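Local coordinates for protein type III restriction-modification enzyme EcoP15I Res subunit (Escherichia coli, PDB 4ZCF) that acts as the restriction subunit of a type III restriction-modification enzyme, pairing an ATP-binding helicase-like motor with an endonuclease domain to cleave DNA downstream of its recognition site, at residues T202-N207 against V213-A218; F99-S104 against N108-I113; S697-E702 against R786-G791. All blocks are in the same frame, centred on the assembly; numbering follows the deposited sequence.

Contact 1: residues T202-N207 against V213-A218; sequences TGLLDN and VDALRA
L204 and L205 bridge from a loop to a short helix mainly through apolar groups: L204 meets A215, and L205 lies against A218 and the carbonyl of A215. Methyl CD1 of L204 lies 3.7 Å from CB of A215, and CB of L204 backs the same A215 methyl at 4.1 Å. One residue on, CD1 of L205 reaches CB of A218 at 3.7 Å. That same L205 branch also lies 3.4 Å from the backbone O of A215, a touch of methyl on carbonyl and not a polar bond. The methyls of A215 and A218 both point toward the loop and present a low surface on which the two leucines can rest. The CA atoms of L204 and A215 are 6.2 Å apart, consistent with small residues facing the loop. In L204 the first torsion sets CG beside the backbone N and anti to the carbonyl carbon (chi1 -52°), which carries CD1 to A215.

On the loop side, the backbone N of L205 is hydrogen-bonded to E172 OE2. Within the helix, R217 NH1 makes a salt bridge to D214 OD1 at 2.7 Å. A manganese ion is bound about 5 Å from the side chain of L204.

Farther out, N207 OD1 is hydrogen-bonded to S55 of another protein chain. The contact lies in the helicase-like domain, where helix 165-172 packs on L204 through H168 and V171, L41 of helix 36-41 touches L205, and helix 212-217 leads into strand 222-226 of the parallel sheet.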
loop_
_atom_site.group_PDB
_atom_site.type_symbol
_atom_site.label_atom_id
_atom_site.label_comp_id
_atom_site.label_asym_id
_atom_site.label_seq_id
_atom_site.Cartn_x
_atom_site.Cartn_y
_atom_site.Cartn_z
ATOM N N THR C 202 -1.200 -12.531 12.804
ATOM C CA THR C 202 -0.222 -11.492 13.090
ATOM C C THR C 202 -0.195 -11.134 14.574
ATOM O O THR C 202 -1.238 -10.995 15.207
ATOM C CB THR C 202 -0.624 -10.261 12.242
ATOM O OG1 THR C 202 -0.740 -10.646 10.865
ATOM C CG2 THR C 202 0.329 -9.090 12.382
ATOM N N GLY C 203 1.001 -10.925 15.098
ATOM C CA GLY C 203 1.203 -10.497 16.472
ATOM C C GLY C 203 1.789 -9.104 16.523
ATOM O O GLY C 203 2.657 -8.760 15.712
ATOM N N LEU C 204 1.270 -8.274 17.443
ATOM C CA LEU C 204 1.727 -6.907 17.680
ATOM C C LEU C 204 2.290 -6.841 19.103
ATOM O O LEU C 204 1.997 -7.712 19.923
ATOM C CB LEU C 204 0.592 -5.857 17.536
ATOM C CG LEU C 204 -0.308 -5.811 16.276
ATOM C CD1 LEU C 204 -1.401 -4.769 16.445
ATOM C CD2 LEU C 204 0.473 -5.460 15.020
ATOM N N LEU C 205 3.053 -5.777 19.401
ATOM C CA LEU C 205 3.675 -5.508 20.692
ATOM C C LEU C 205 4.567 -6.651 21.155
ATOM O O LEU C 205 4.159 -7.481 21.979
ATOM C CB LEU C 205 2.646 -5.085 21.763
ATOM C CG LEU C 205 2.901 -3.722 22.375
ATOM C CD1 LEU C 205 1.631 -3.072 22.766
ATOM C CD2 LEU C 205 3.834 -3.800 23.550
ATOM N N ASP C 206 5.789 -6.695 20.592
ATOM C CA ASP C 206 6.800 -7.722 20.870
ATOM C C ASP C 206 6.184 -9.126 20.644
ATOM O O ASP C 206 6.335 -10.044 21.464
ATOM C CB ASP C 206 7.427 -7.523 22.280
ATOM C CG ASP C 206 8.569 -8.457 22.635
ATOM O OD1 ASP C 206 9.259 -8.939 21.701
ATOM O OD2 ASP C 206 8.763 -8.724 23.846
ATOM N N ASN C 207 5.433 -9.238 19.513
ATOM C CA ASN C 207 4.713 -10.417 19.022
ATOM C C ASN C 207 3.860 -11.116 20.097
ATOM O O ASN C 207 3.913 -12.340 20.235
ATOM C CB ASN C 207 5.693 -11.380 18.352
ATOM C CG ASN C 207 5.031 -12.477 17.558
ATOM O OD1 ASN C 207 3.992 -12.286 16.921
ATOM N ND2 ASN C 207 5.605 -13.656 17.608
ATOM N N VAL C 213 -7.748 -4.818 20.161
ATOM C CA VAL C 213 -8.055 -4.314 21.513
ATOM C C VAL C 213 -6.984 -4.662 22.572
ATOM O O VAL C 213 -6.596 -3.784 23.345
ATOM C CB VAL C 213 -9.536 -4.489 21.994
ATOM C CG1 VAL C 213 -9.953 -5.957 22.087
ATOM C CG2 VAL C 213 -9.789 -3.780 23.323
ATOM N N ASP C 214 -6.476 -5.918 22.576
ATOM C CA ASP C 214 -5.408 -6.375 23.495
ATOM C C ASP C 214 -4.090 -5.642 23.199
ATOM O O ASP C 214 -3.318 -5.351 24.123
ATOM C CB ASP C 214 -5.186 -7.892 23.382
ATOM C CG ASP C 214 -6.343 -8.764 23.825
ATOM O OD1 ASP C 214 -7.140 -8.310 24.669
ATOM O OD2 ASP C 214 -6.415 -9.925 23.370
ATOM N N ALA C 215 -3.842 -5.341 21.907
ATOM C CA ALA C 215 -2.652 -4.619 21.489
ATOM C C ALA C 215 -2.725 -3.155 21.954
ATOM O O ALA C 215 -1.711 -2.633 22.427
ATOM C CB ALA C 215 -2.498 -4.692 19.990
ATOM N N LEU C 216 -3.925 -2.511 21.861
ATOM C CA LEU C 216 -4.138 -1.120 22.278
ATOM C C LEU C 216 -4.153 -0.978 23.789
ATOM O O LEU C 216 -3.602 -0.008 24.316
ATOM C CB LEU C 216 -5.395 -0.510 21.656
ATOM C CG LEU C 216 -5.377 -0.291 20.131
ATOM C CD1 LEU C 216 -6.747 -0.363 19.560
ATOM C CD2 LEU C 216 -4.748 1.016 19.765
ATOM N N ARG C 217 -4.742 -1.964 24.493
ATOM C CA ARG C 217 -4.768 -1.986 25.955
ATOM C C ARG C 217 -3.328 -1.993 26.522
ATOM O O ARG C 217 -3.027 -1.200 27.415
ATOM C CB ARG C 217 -5.588 -3.172 26.463
ATOM C CG ARG C 217 -5.658 -3.238 27.988
ATOM C CD ARG C 217 -6.108 -4.578 28.513
ATOM N NE ARG C 217 -7.462 -4.924 28.071
ATOM C CZ ARG C 217 -7.758 -5.969 27.304
ATOM N NH1 ARG C 217 -6.800 -6.786 26.886
ATOM N NH2 ARG C 217 -9.013 -6.214 26.962
ATOM N N ALA C 218 -2.436 -2.839 25.950
ATOM C CA ALA C 218 -1.021 -3.010 26.325
ATOM C C ALA C 218 -0.137 -1.766 26.128
ATOM O O ALA C 218 0.940 -1.669 26.738
ATOM C CB ALA C 218 -0.428 -4.187 25.575
#

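Contact 2: residues F99-S104 against N108-I113; sequences FDLNKS and NKFIII
Apolar contact between L101 and F110 and a polar-edged contact between N102 and N108 join helix 90-105 to strand 109-113. In the apolar part, CB of L101 stands 4.3 Å from CE2 of F110, near the plane of the ring, so the leucine meets an edge and not a face. The CB of F110 points toward the helix, and F222 of strand 222-226 touches both F110 and L101. M22 and F25 also bear on L101, which is buried.

The topology explains the proximity. Strand 79-84, helix 90-105 and strand 109-113 form a beta-alpha-beta crossover in a parallel sheet, the P-loop arrangement of the helicase-like domain; G89 just before the helix, and K90 and T91 at its start, belong to the AMP pocket. Strands 248-253 and 222-226 lie between the two strands it connects, so the connection passes over two strands, and a short link from the helix end leads into strand 109-113.

The amide of N102 rests against N108 at van der Waals distance, with no hydrogen bond across the segments. ND2 of N102 is 4.0 Å from both CA and CB of N108, and the nearest CA pair, N102 to N108, is 5.9 Å apart. N102 has its CG anti to the backbone N (chi1 178°), which swings the amide toward the link; there ND2 donates to the carbonyl O of I107, while OD1 accepts from R142 NE. Both polar ends of this buried amide are therefore satisfied.

Backbone bonds fix the two elements separately. K103 N donates to F99 O at 2.9 Å within the helix, whereas in the strand F110 pairs with H182 and L184 of strand 180-186 and I111 with F222 and I224 of strand 222-226.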
loop_
_atom_site.group_PDB
_atom_site.type_symbol
_atom_site.label_atom_id
_atom_site.label_comp_id
_atom_site.label_asym_id
_atom_site.label_seq_id
_atom_site.Cartn_x
_atom_site.Cartn_y
_atom_site.Cartn_z
ATOM N N PHE C 99 0.116 17.671 24.267
ATOM C CA PHE C 99 1.486 18.188 24.215
ATOM C C PHE C 99 2.008 18.474 25.588
ATOM O O PHE C 99 3.188 18.234 25.830
ATOM C CB PHE C 99 1.582 19.439 23.346
ATOM C CG PHE C 99 1.636 19.139 21.872
ATOM C CD1 PHE C 99 2.847 18.883 21.243
ATOM C CD2 PHE C 99 0.474 19.097 21.113
ATOM C CE1 PHE C 99 2.893 18.584 19.878
ATOM C CE2 PHE C 99 0.521 18.802 19.749
ATOM C CZ PHE C 99 1.730 18.546 19.142
ATOM N N ASP C 100 1.125 18.937 26.509
ATOM C CA ASP C 100 1.486 19.204 27.913
ATOM C C ASP C 100 1.681 17.925 28.737
ATOM O O ASP C 100 2.647 17.845 29.504
ATOM C CB ASP C 100 0.554 20.230 28.570
ATOM C CG ASP C 100 0.993 21.672 28.376
ATOM O OD1 ASP C 100 2.114 21.895 27.870
ATOM O OD2 ASP C 100 0.251 22.574 28.785
ATOM N N LEU C 101 0.841 16.894 28.521
ATOM C CA LEU C 101 1.010 15.595 29.192
ATOM C C LEU C 101 2.281 14.905 28.671
ATOM O O LEU C 101 2.941 14.162 29.404
ATOM C CB LEU C 101 -0.226 14.692 29.034
ATOM C CG LEU C 101 -1.474 15.138 29.804
ATOM C CD1 LEU C 101 -2.729 14.589 29.151
ATOM C CD2 LEU C 101 -1.390 14.732 31.291
ATOM N N ASN C 102 2.655 15.222 27.422
ATOM C CA ASN C 102 3.882 14.734 26.831
ATOM C C ASN C 102 5.094 15.474 27.413
ATOM O O ASN C 102 6.083 14.833 27.766
ATOM C CB ASN C 102 3.855 14.873 25.321
ATOM C CG ASN C 102 5.138 14.405 24.697
ATOM O OD1 ASN C 102 5.982 15.217 24.304
ATOM N ND2 ASN C 102 5.350 13.094 24.668
ATOM N N LYS C 103 5.033 16.818 27.496
ATOM C CA LYS C 103 6.138 17.620 28.035
ATOM C C LYS C 103 6.486 17.160 29.473
ATOM O O LYS C 103 7.587 16.650 29.711
ATOM C CB LYS C 103 5.798 19.123 27.963
ATOM C CG LYS C 103 6.890 20.059 28.489
ATOM C CD LYS C 103 6.529 21.524 28.292
ATOM C CE LYS C 103 7.457 22.198 27.309
ATOM N NZ LYS C 103 6.868 23.446 26.738
ATOM N N SER C 104 5.499 17.239 30.384
ATOM C CA SER C 104 5.653 16.909 31.800
ATOM C C SER C 104 5.968 15.455 32.151
ATOM O O SER C 104 6.771 15.220 33.054
ATOM C CB SER C 104 4.442 17.394 32.589
ATOM O OG SER C 104 4.222 18.781 32.391
ATOM N N ASN C 108 3.411 9.465 25.183
ATOM C CA ASN C 108 3.573 9.675 23.743
ATOM C C ASN C 108 2.549 8.954 22.851
ATOM O O ASN C 108 2.643 9.031 21.622
ATOM C CB ASN C 108 5.027 9.367 23.321
ATOM C CG ASN C 108 5.414 7.915 23.407
ATOM O OD1 ASN C 108 5.246 7.254 24.441
ATOM N ND2 ASN C 108 5.994 7.400 22.327
ATOM N N LYS C 109 1.593 8.247 23.470
ATOM C CA LYS C 109 0.565 7.489 22.771
ATOM C C LYS C 109 -0.819 7.778 23.336
ATOM O O LYS C 109 -1.076 7.566 24.522
ATOM C CB LYS C 109 0.916 5.992 22.718
ATOM C CG LYS C 109 1.949 5.705 21.632
ATOM C CD LYS C 109 2.173 4.254 21.363
ATOM C CE LYS C 109 3.418 4.116 20.525
ATOM N NZ LYS C 109 3.724 2.682 20.226
ATOM N N PHE C 110 -1.684 8.349 22.482
ATOM C CA PHE C 110 -3.034 8.796 22.832
ATOM C C PHE C 110 -4.055 8.311 21.801
ATOM O O PHE C 110 -3.764 8.286 20.605
ATOM C CB PHE C 110 -3.083 10.347 22.890
ATOM C CG PHE C 110 -2.022 11.027 23.729
ATOM C CD1 PHE C 110 -0.762 11.299 23.203
ATOM C CD2 PHE C 110 -2.301 11.452 25.018
ATOM C CE1 PHE C 110 0.228 11.909 23.989
ATOM C CE2 PHE C 110 -1.318 12.081 25.796
ATOM C CZ PHE C 110 -0.062 12.306 25.277
ATOM N N ILE C 111 -5.262 7.968 22.269
ATOM C CA ILE C 111 -6.379 7.573 21.410
ATOM C C ILE C 111 -7.433 8.709 21.462
ATOM O O ILE C 111 -7.905 9.045 22.555
ATOM C CB ILE C 111 -6.974 6.155 21.724
ATOM C CG1 ILE C 111 -5.859 5.074 21.777
ATOM C CG2 ILE C 111 -8.047 5.785 20.683
ATOM C CD1 ILE C 111 -6.300 3.594 22.226
ATOM N N ILE C 112 -7.742 9.332 20.297
ATOM C CA ILE C 112 -8.770 10.372 20.182
ATOM C C ILE C 112 -10.019 9.653 19.703
ATOM O O ILE C 112 -10.053 9.201 18.545
ATOM C CB ILE C 112 -8.423 11.546 19.207
ATOM C CG1 ILE C 112 -7.202 12.343 19.673
ATOM C CG2 ILE C 112 -9.641 12.476 19.010
ATOM C CD1 ILE C 112 -6.638 13.253 18.587
ATOM N N ILE C 113 -11.040 9.544 20.579
ATOM C CA ILE C 113 -12.277 8.880 20.207
ATOM C C ILE C 113 -13.362 9.896 19.796
ATOM O O ILE C 113 -13.692 10.818 20.553
ATOM C CB ILE C 113 -12.695 7.753 21.181
ATOM C CG1 ILE C 113 -11.483 6.825 21.449
ATOM C CG2 ILE C 113 -13.902 6.957 20.613
ATOM C CD1 ILE C 113 -11.655 5.664 22.398
#

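Contact 3: residues S697-E702 against R786-G791; sequences SFMLEE and RKIKSG
F698 drives its ring from helix 688-701 against the backbone of helix 782-798, where I788 and G791 receive it. This is a crossing helix pair: the axes of the short segments run at 116° to each other and pass 11.3 Å apart, a separation bridged here by the F698 ring and the M699 and I788 side chains. The tight part is on the ring. CE1 of F698 lies 3.4 Å from the backbone C of G791, an oblique approach to the ring. CZ of F698 comes to 3.5 Å from I788 O, again obliquely. CA of I788 lies in the ring plane, 3.9 Å from CZ of F698, and the isoleucine branch CG2 of I788 meets CE2 of F698 at 3.7 Å, the two side chains crossing at about a right angle. Because G791 has no side chain, the ring comes directly against its backbone. F792 and F695 also meet the F698 ring, with planes inclined to it. With an alanine here in place of F698, the space beside CG2 of I788 and the G791 backbone would probably be left unfilled.

Around this tight part the pair is looser: L700, E701 and S790 are exposed, and E701, E702, R786, K787, K789 and S790 are modelled only as far as CB, consistent with mobile side chains there. No hydrogen bond or salt bridge joins the segments, so the contact rests on apolar groups and backbone surface.

Beside the ring, M699, which also touches R705 and I770, extends the apolar seam. Its chain is bent at chi2 (58°), which turns the methyl toward the second helix, where CE of M699 sits 3.8 Å from both CG1 and CD1 of I788.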
loop_
_atom_site.group_PDB
_atom_site.type_symbol
_atom_site.label_atom_id
_atom_site.label_comp_id
_atom_site.label_asym_id
_atom_site.label_seq_id
_atom_site.Cartn_x
_atom_site.Cartn_y
_atom_site.Cartn_z
ATOM N N SER C 697 20.846 39.008 40.536
ATOM C CA SER C 697 20.268 39.671 41.710
ATOM C C SER C 697 18.865 39.137 41.994
ATOM O O SER C 697 18.591 38.741 43.131
ATOM C CB SER C 697 20.243 41.184 41.513
ATOM O OG SER C 697 21.562 41.688 41.384
ATOM N N PHE C 698 18.001 39.082 40.947
ATOM C CA PHE C 698 16.639 38.550 41.015
ATOM C C PHE C 698 16.670 37.062 41.431
ATOM O O PHE C 698 15.835 36.623 42.226
ATOM C CB PHE C 698 15.911 38.726 39.658
ATOM C CG PHE C 698 14.959 37.603 39.308
ATOM C CD1 PHE C 698 13.692 37.536 39.882
ATOM C CD2 PHE C 698 15.349 36.579 38.447
ATOM C CE1 PHE C 698 12.844 36.458 39.616
ATOM C CE2 PHE C 698 14.487 35.514 38.162
ATOM C CZ PHE C 698 13.236 35.470 38.734
ATOM N N MET C 699 17.617 36.297 40.862
ATOM C CA MET C 699 17.780 34.871 41.126
ATOM C C MET C 699 18.126 34.555 42.590
ATOM O O MET C 699 17.609 33.577 43.134
ATOM C CB MET C 699 18.812 34.267 40.159
ATOM C CG MET C 699 18.458 32.879 39.697
ATOM S SD MET C 699 16.855 32.770 38.875
ATOM C CE MET C 699 16.507 31.103 39.169
ATOM N N LEU C 700 18.984 35.393 43.220
ATOM C CA LEU C 700 19.430 35.267 44.613
ATOM C C LEU C 700 18.334 35.713 45.603
ATOM O O LEU C 700 18.167 35.075 46.647
ATOM C CB LEU C 700 20.737 36.051 44.850
ATOM C CG LEU C 700 21.989 35.570 44.104
ATOM C CD1 LEU C 700 22.978 36.700 43.910
ATOM C CD2 LEU C 700 22.653 34.407 44.808
ATOM N N GLU C 701 17.587 36.793 45.260
ATOM C CA GLU C 701 16.467 37.339 46.035
ATOM C C GLU C 701 15.322 36.323 46.109
ATOM O O GLU C 701 14.626 36.255 47.128
ATOM C CB GLU C 701 15.970 38.628 45.394
ATOM N N GLU C 702 15.138 35.528 45.030
ATOM C CA GLU C 702 14.105 34.492 44.928
ATOM C C GLU C 702 14.689 33.077 45.168
ATOM O O GLU C 702 14.307 32.116 44.487
ATOM C CB GLU C 702 13.406 34.579 43.572
ATOM N N ARG C 786 8.094 28.513 35.269
ATOM C CA ARG C 786 6.894 29.355 35.411
ATOM C C ARG C 786 7.061 30.428 36.508
ATOM O O ARG C 786 6.472 31.505 36.402
ATOM C CB ARG C 786 5.674 28.489 35.688
ATOM N N LYS C 787 7.881 30.130 37.543
ATOM C CA LYS C 787 8.175 31.042 38.647
ATOM C C LYS C 787 9.179 32.124 38.210
ATOM O O LYS C 787 8.957 33.299 38.513
ATOM C CB LYS C 787 8.694 30.270 39.854
ATOM N N ILE C 788 10.260 31.735 37.473
ATOM C CA ILE C 788 11.285 32.652 36.938
ATOM C C ILE C 788 10.638 33.673 36.001
ATOM O O ILE C 788 10.986 34.849 36.061
ATOM C CB ILE C 788 12.492 31.916 36.271
ATOM C CG1 ILE C 788 13.194 30.969 37.268
ATOM C CG2 ILE C 788 13.508 32.914 35.684
ATOM C CD1 ILE C 788 13.964 29.863 36.655
ATOM N N LYS C 789 9.660 33.239 35.188
ATOM C CA LYS C 789 8.946 34.110 34.253
ATOM C C LYS C 789 8.111 35.164 34.994
ATOM O O LYS C 789 8.364 36.365 34.838
ATOM C CB LYS C 789 8.073 33.284 33.314
ATOM N N SER C 790 7.149 34.704 35.824
ATOM C CA SER C 790 6.239 35.514 36.636
ATOM C C SER C 790 7.017 36.431 37.581
ATOM O O SER C 790 6.670 37.609 37.703
ATOM C CB SER C 790 5.314 34.601 37.436
ATOM N N GLY C 791 8.077 35.884 38.191
ATOM C CA GLY C 791 8.955 36.579 39.122
ATOM C C GLY C 791 9.825 37.637 38.483
ATOM O O GLY C 791 9.821 38.780 38.945
#

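How the contacts relate
Contacts 1 and 2 belong to the same helicase-type domain and touch: CD2 of L216 lies 3.9 Å from CD1 of I111, a point where helix 212-217 meets strand 109-113. Their surroundings overlap too, since L41 and F170 adjoin both. All three contacts are largely buried, but contact 2 lies about 18 Å from the chain centre, against about 32 and 35 Å for contacts 1 and 3. Contact 2 includes a buried amide satisfied by hydrogen bonds, whereas contact 1 joins a loop to a helix through methyls, near another chain and a manganese ion. Contact 3 shares no element with either; it alone is a helix-helix crossing, ring against backbone.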